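Local coordinates for protein N-(5'-phosphoribosyl)anthranilate isomerase (PDB 4WUI) that probably catalyses the isomerisation of N-(5-phospho-beta-D-ribosyl)anthranilate to 1-(2-carboxyphenylamino)-1-deoxy-D-ribulose 5-phosphate, the third step from chorismate to tryptophan, at residues D57-V62 against V79-L84; I28-A33 against P43-L48. All coordinates share one frame; numbering follows the deposited sequence.

Contact 1 of 2, residues D57-V62 against V79-L84; sequences DTVLVV and VSVLQL
T58, on strand 57-62, and S80, just before strand 81-84, lock together the N-terminal ends of these neighbouring parallel strands of the TIM barrel, which belong to one beta-alpha-beta unit joined through helix 67-77. S80 OG receives the backbone N-H of T58 at 3.0 Å, and T58 OG1 in turn receives the backbone N-H of S80 at 3.0 Å, so each side chain grips the other residue's main chain. The torsion of T58 (chi1 58°) sets OG1 between its own N and carbonyl carbon, where it can face S80. Beyond this clasp the regular ladder runs V81 N to T58 O, L60 N to V81 O, Q83 N to L60 O and V62 N to Q83 O, the third nearly straight at 172°.

Side chains alternate. V59, V61, V81 and Q83 share the face turned into the barrel; L60, V62, L82 and L84 lie on the other, under helix 67-77. On this outer face V62 CG2 meets L84 CD2 at 3.6 Å, the two side chains lying alongside each other, and L82 CD1 reaches diagonally forward to V62 CG2. Inside, Q83 stretches out with CG anti to its N (chi1 177°), its amide running beside V61 and its OE1 hydrogen-bonded to K7. The V59 side chain runs obliquely to that of Q83, its CG1 methyl touching Q83 CB at 3.5 Å.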
loop_
_atom_site.group_PDB
_atom_site.type_symbol
_atom_site.label_atom_id
_atom_site.label_comp_id
_atom_site.label_asym_id
_atom_site.label_seq_id
_atom_site.Cartn_x
_atom_site.Cartn_y
_atom_site.Cartn_z
ATOM N N ASP A 57 -8.313 -3.677 -6.426
ATOM C CA ASP A 57 -7.055 -3.847 -7.111
ATOM C C ASP A 57 -6.143 -4.759 -6.289
ATOM O O ASP A 57 -5.868 -4.477 -5.126
ATOM C CB ASP A 57 -6.369 -2.468 -7.274
ATOM C CG ASP A 57 -7.046 -1.541 -8.253
ATOM O OD1 ASP A 57 -7.640 -2.030 -9.219
ATOM O OD2 ASP A 57 -6.931 -0.306 -8.079
ATOM N N THR A 58 -5.668 -5.831 -6.898
ATOM C CA THR A 58 -4.684 -6.680 -6.256
ATOM C C THR A 58 -3.281 -6.191 -6.610
ATOM O O THR A 58 -2.998 -5.830 -7.751
ATOM C CB THR A 58 -4.889 -8.137 -6.676
ATOM O OG1 THR A 58 -4.791 -8.231 -8.096
ATOM C CG2 THR A 58 -6.210 -8.692 -6.174
ATOM N N VAL A 59 -2.401 -6.198 -5.613
ATOM C CA VAL A 59 -1.089 -5.609 -5.736
ATOM C C VAL A 59 -0.047 -6.607 -5.268
ATOM O O VAL A 59 -0.088 -7.067 -4.126
ATOM C CB VAL A 59 -0.986 -4.311 -4.894
ATOM C CG1 VAL A 59 0.357 -3.637 -5.135
ATOM C CG2 VAL A 59 -2.148 -3.364 -5.177
ATOM N N LEU A 60 0.902 -6.933 -6.141
ATOM C CA LEU A 60 2.083 -7.708 -5.770
ATOM C C LEU A 60 3.122 -6.731 -5.267
ATOM O O LEU A 60 3.518 -5.813 -5.991
ATOM C CB LEU A 60 2.626 -8.483 -6.967
ATOM C CG LEU A 60 3.942 -9.199 -6.727
ATOM C CD1 LEU A 60 3.764 -10.317 -5.684
ATOM C CD2 LEU A 60 4.494 -9.778 -7.998
ATOM N N VAL A 61 3.571 -6.931 -4.024
ATOM C CA VAL A 61 4.525 -6.031 -3.391
ATOM C C VAL A 61 5.863 -6.738 -3.248
ATOM O O VAL A 61 5.943 -7.767 -2.577
ATOM C CB VAL A 61 3.999 -5.574 -2.007
ATOM C CG1 VAL A 61 4.966 -4.652 -1.348
ATOM C CG2 VAL A 61 2.621 -4.945 -2.123
ATOM N N VAL A 62 6.902 -6.224 -3.909
ATOM C CA VAL A 62 8.226 -6.817 -3.878
ATOM C C VAL A 62 9.259 -5.829 -3.353
ATOM O O VAL A 62 9.059 -4.610 -3.357
ATOM C CB VAL A 62 8.655 -7.337 -5.276
ATOM C CG1 VAL A 62 7.796 -8.515 -5.684
ATOM C CG2 VAL A 62 8.566 -6.220 -6.324
ATOM N N VAL A 79 -2.033 -10.444 -10.723
ATOM C CA VAL A 79 -2.332 -9.222 -9.995
ATOM C C VAL A 79 -2.605 -8.050 -10.962
ATOM O O VAL A 79 -2.181 -8.028 -12.118
ATOM C CB VAL A 79 -1.223 -8.835 -9.024
ATOM C CG1 VAL A 79 -1.090 -9.868 -7.903
ATOM C CG2 VAL A 79 0.100 -8.582 -9.747
ATOM N N SER A 80 -3.277 -7.040 -10.434
ATOM C CA SER A 80 -3.545 -5.802 -11.156
ATOM C C SER A 80 -2.304 -4.904 -11.228
ATOM O O SER A 80 -2.114 -4.189 -12.216
ATOM C CB SER A 80 -4.671 -5.009 -10.441
ATOM O OG SER A 80 -5.769 -5.774 -9.925
ATOM N N VAL A 81 -1.536 -4.847 -10.150
ATOM C CA VAL A 81 -0.501 -3.834 -9.945
ATOM C C VAL A 81 0.774 -4.492 -9.407
ATOM O O VAL A 81 0.694 -5.387 -8.570
ATOM C CB VAL A 81 -0.965 -2.784 -8.914
ATOM C CG1 VAL A 81 0.105 -1.773 -8.587
ATOM C CG2 VAL A 81 -2.244 -2.087 -9.339
ATOM N N LEU A 82 1.918 -4.008 -9.883
ATOM C CA LEU A 82 3.228 -4.334 -9.318
ATOM C C LEU A 82 3.742 -3.149 -8.525
ATOM O O LEU A 82 3.960 -2.076 -9.100
ATOM C CB LEU A 82 4.194 -4.697 -10.447
ATOM C CG LEU A 82 5.642 -4.963 -10.033
ATOM C CD1 LEU A 82 5.759 -6.124 -9.060
ATOM C CD2 LEU A 82 6.501 -5.234 -11.260
ATOM N N GLN A 83 3.928 -3.313 -7.205
ATOM C CA GLN A 83 4.434 -2.283 -6.327
ATOM C C GLN A 83 5.882 -2.600 -5.939
ATOM O O GLN A 83 6.161 -3.672 -5.386
ATOM C CB GLN A 83 3.570 -2.144 -5.057
ATOM C CG GLN A 83 4.085 -1.134 -4.077
ATOM C CD GLN A 83 3.287 -1.077 -2.801
ATOM O OE1 GLN A 83 2.058 -1.106 -2.825
ATOM N NE2 GLN A 83 3.976 -0.994 -1.672
ATOM N N LEU A 84 6.785 -1.659 -6.217
ATOM C CA LEU A 84 8.208 -1.808 -5.993
ATOM C C LEU A 84 8.614 -1.009 -4.763
ATOM O O LEU A 84 8.401 0.203 -4.684
ATOM C CB LEU A 84 8.969 -1.268 -7.210
ATOM C CG LEU A 84 8.622 -1.930 -8.525
ATOM C CD1 LEU A 84 9.337 -1.237 -9.679
ATOM C CD2 LEU A 84 8.902 -3.409 -8.495
#

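Contact 2 of 2, residues I28-A33 against P43-L48; sequences IGFVHA and PHISTL
Strand 27-32 of the TIM barrel and helix 42-50, the first two elements of a beta-alpha-beta unit that strand 57-62 completes, pack here through four side chains: F30 and H32 from the strand, I45 and L48 from the helix. The short segments run almost antiparallel, at 169°, with their axes 9.5 Å apart, a separation that side chains bridge.

L48 lays its CB over one face of the F30 ring, 4.2 Å from the ring centroid and 27° off the normal, a CH-pi contact whose closest ring atom is CE1, at 3.8 Å from L48 CB. The CG2 methyl of I28, from the same strand, lies over the opposite face of the ring, offset toward its rim. F30 is turned with CG beside its backbone N (chi1 -61°), which swings the ring toward the N-terminal end of the strand, against L48, and leaves CB to meet I45 CG2 at 4.1 Å. The other branch of I45 extends toward the C-terminal end of the strand, where its CD1 methyl meets H32 CB at 3.7 Å; the two side chains cross at about a right angle.

Both ring nitrogens of H32 are engaged: ND1 is hydrogen-bonded to the carbonyl oxygen of L40, and NE2 is hydrogen-bonded to a bound citrate, probably from the crystallisation liquor. Helix 14-22 adds I17 against both F30 and L48. Such an apolar layer between the outer face of a strand and the helix that follows it is characteristic of the (beta-alpha)8 barrel.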
loop_
_atom_site.group_PDB
_atom_site.type_symbol
_atom_site.label_atom_id
_atom_site.label_comp_id
_atom_site.label_asym_id
_atom_site.label_seq_id
_atom_site.Cartn_x
_atom_site.Cartn_y
_atom_site.Cartn_z
ATOM N N ILE A 28 -5.744 -4.535 -2.161
ATOM C CA ILE A 28 -5.134 -5.504 -1.251
ATOM C C ILE A 28 -3.744 -5.806 -1.766
ATOM O O ILE A 28 -3.571 -6.134 -2.957
ATOM C CB ILE A 28 -5.945 -6.827 -1.175
ATOM C CG1 ILE A 28 -7.260 -6.603 -0.450
ATOM C CG2 ILE A 28 -5.110 -7.923 -0.519
ATOM C CD1 ILE A 28 -8.268 -7.782 -0.568
ATOM N N GLY A 29 -2.744 -5.700 -0.889
ATOM C CA GLY A 29 -1.387 -6.092 -1.201
ATOM C C GLY A 29 -1.013 -7.471 -0.693
ATOM O O GLY A 29 -1.327 -7.837 0.424
ATOM N N PHE A 30 -0.306 -8.197 -1.546
ATOM C CA PHE A 30 0.276 -9.510 -1.252
ATOM C C PHE A 30 1.782 -9.351 -1.355
ATOM O O PHE A 30 2.304 -9.008 -2.429
ATOM C CB PHE A 30 -0.234 -10.552 -2.249
ATOM C CG PHE A 30 -1.727 -10.741 -2.207
ATOM C CD1 PHE A 30 -2.369 -11.150 -1.034
ATOM C CD2 PHE A 30 -2.514 -10.526 -3.329
ATOM C CE1 PHE A 30 -3.752 -11.316 -1.007
ATOM C CE2 PHE A 30 -3.904 -10.695 -3.266
ATOM C CZ PHE A 30 -4.501 -11.091 -2.113
ATOM N N VAL A 31 2.466 -9.559 -0.241
ATOM C CA VAL A 31 3.890 -9.318 -0.152
ATOM C C VAL A 31 4.685 -10.554 -0.538
ATOM O O VAL A 31 4.442 -11.646 -0.028
ATOM C CB VAL A 31 4.253 -8.861 1.267
ATOM C CG1 VAL A 31 5.767 -8.831 1.501
ATOM C CG2 VAL A 31 3.624 -7.524 1.565
ATOM N N HIS A 32 5.646 -10.365 -1.442
ATOM C CA HIS A 32 6.610 -11.363 -1.801
ATOM C C HIS A 32 7.964 -10.750 -1.519
ATOM O O HIS A 32 8.431 -9.898 -2.268
ATOM C CB HIS A 32 6.491 -11.742 -3.269
ATOM C CG HIS A 32 7.441 -12.807 -3.679
ATOM N ND1 HIS A 32 7.278 -14.145 -3.369
ATOM C CD2 HIS A 32 8.573 -12.722 -4.399
ATOM C CE1 HIS A 32 8.286 -14.835 -3.865
ATOM N NE2 HIS A 32 9.088 -13.994 -4.492
ATOM N N ALA A 33 8.521 -11.117 -0.371
ATOM C CA ALA A 33 9.720 -10.464 0.192
ATOM C C ALA A 33 10.151 -11.367 1.331
ATOM O O ALA A 33 9.598 -11.300 2.421
ATOM C CB ALA A 33 9.410 -9.073 0.715
ATOM N N PRO A 43 2.873 -19.741 -5.384
ATOM C CA PRO A 43 1.608 -20.481 -5.462
ATOM C C PRO A 43 0.543 -19.892 -4.550
ATOM O O PRO A 43 -0.654 -19.921 -4.866
ATOM C CB PRO A 43 2.023 -21.910 -5.040
ATOM C CG PRO A 43 3.427 -22.018 -5.348
ATOM C CD PRO A 43 4.007 -20.651 -5.078
ATOM N N HIS A 44 0.954 -19.407 -3.387
ATOM C CA HIS A 44 -0.009 -18.857 -2.442
ATOM C C HIS A 44 -0.538 -17.511 -2.928
ATOM O O HIS A 44 -1.740 -17.234 -2.816
ATOM C CB HIS A 44 0.619 -18.777 -1.058
ATOM C CG HIS A 44 -0.387 -18.660 0.035
ATOM N ND1 HIS A 44 -0.035 -18.523 1.360
ATOM C CD2 HIS A 44 -1.738 -18.731 0.003
ATOM C CE1 HIS A 44 -1.134 -18.495 2.096
ATOM N NE2 HIS A 44 -2.183 -18.608 1.294
ATOM N N ILE A 45 0.330 -16.664 -3.449
ATOM C CA ILE A 45 -0.147 -15.397 -4.015
ATOM C C ILE A 45 -1.143 -15.674 -5.153
ATOM O O ILE A 45 -2.144 -14.984 -5.282
ATOM C CB ILE A 45 1.003 -14.521 -4.518
ATOM C CG1 ILE A 45 1.935 -14.172 -3.363
ATOM C CG2 ILE A 45 0.471 -13.248 -5.188
ATOM C CD1 ILE A 45 3.252 -13.517 -3.766
ATOM N N SER A 46 -0.864 -16.663 -5.988
ATOM C CA SER A 46 -1.756 -16.973 -7.079
ATOM C C SER A 46 -3.143 -17.350 -6.552
ATOM O O SER A 46 -4.157 -16.792 -7.006
ATOM C CB SER A 46 -1.164 -18.085 -7.916
ATOM O OG SER A 46 -0.009 -17.636 -8.604
ATOM N N THR A 47 -3.239 -18.268 -5.598
ATOM C CA THR A 47 -4.572 -18.639 -5.147
ATOM C C THR A 47 -5.272 -17.479 -4.443
ATOM O O THR A 47 -6.472 -17.250 -4.672
ATOM C CB THR A 47 -4.616 -19.885 -4.266
ATOM O OG1 THR A 47 -3.960 -19.596 -3.036
ATOM C CG2 THR A 47 -4.000 -21.101 -4.944
ATOM N N LEU A 48 -4.548 -16.733 -3.626
ATOM C CA LEU A 48 -5.164 -15.618 -2.911
ATOM C C LEU A 48 -5.723 -14.586 -3.896
ATOM O O LEU A 48 -6.855 -14.097 -3.758
ATOM C CB LEU A 48 -4.148 -14.952 -1.993
ATOM C CG LEU A 48 -3.847 -15.689 -0.681
ATOM C CD1 LEU A 48 -2.530 -15.216 -0.091
ATOM C CD2 LEU A 48 -4.969 -15.564 0.333
#

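Contact 2 (28-33 with 43-48) closes before contact 1 (57-62 with 79-84) opens, and strand 57-62 is the next element after helix 42-50. Their centres lie 9 Å apart on the same side of the chain's centre. Strands 27-32 and 57-62 are neighbours in the closed eight-stranded sheet, probably hydrogen-bonded from F30 N to V59 O at 2.8 Å and from H32 N to V61 O at 2.9 Å. On the outer side of the sheet, L60 CD1 meets I45 CD1 at 3.8 Å, so helix 42-50 packs on both strands. Together they sample two successive beta-alpha-beta units of the barrel wall that share strand 57-62: a strand covered by its helix, then the next strand paired with its successor.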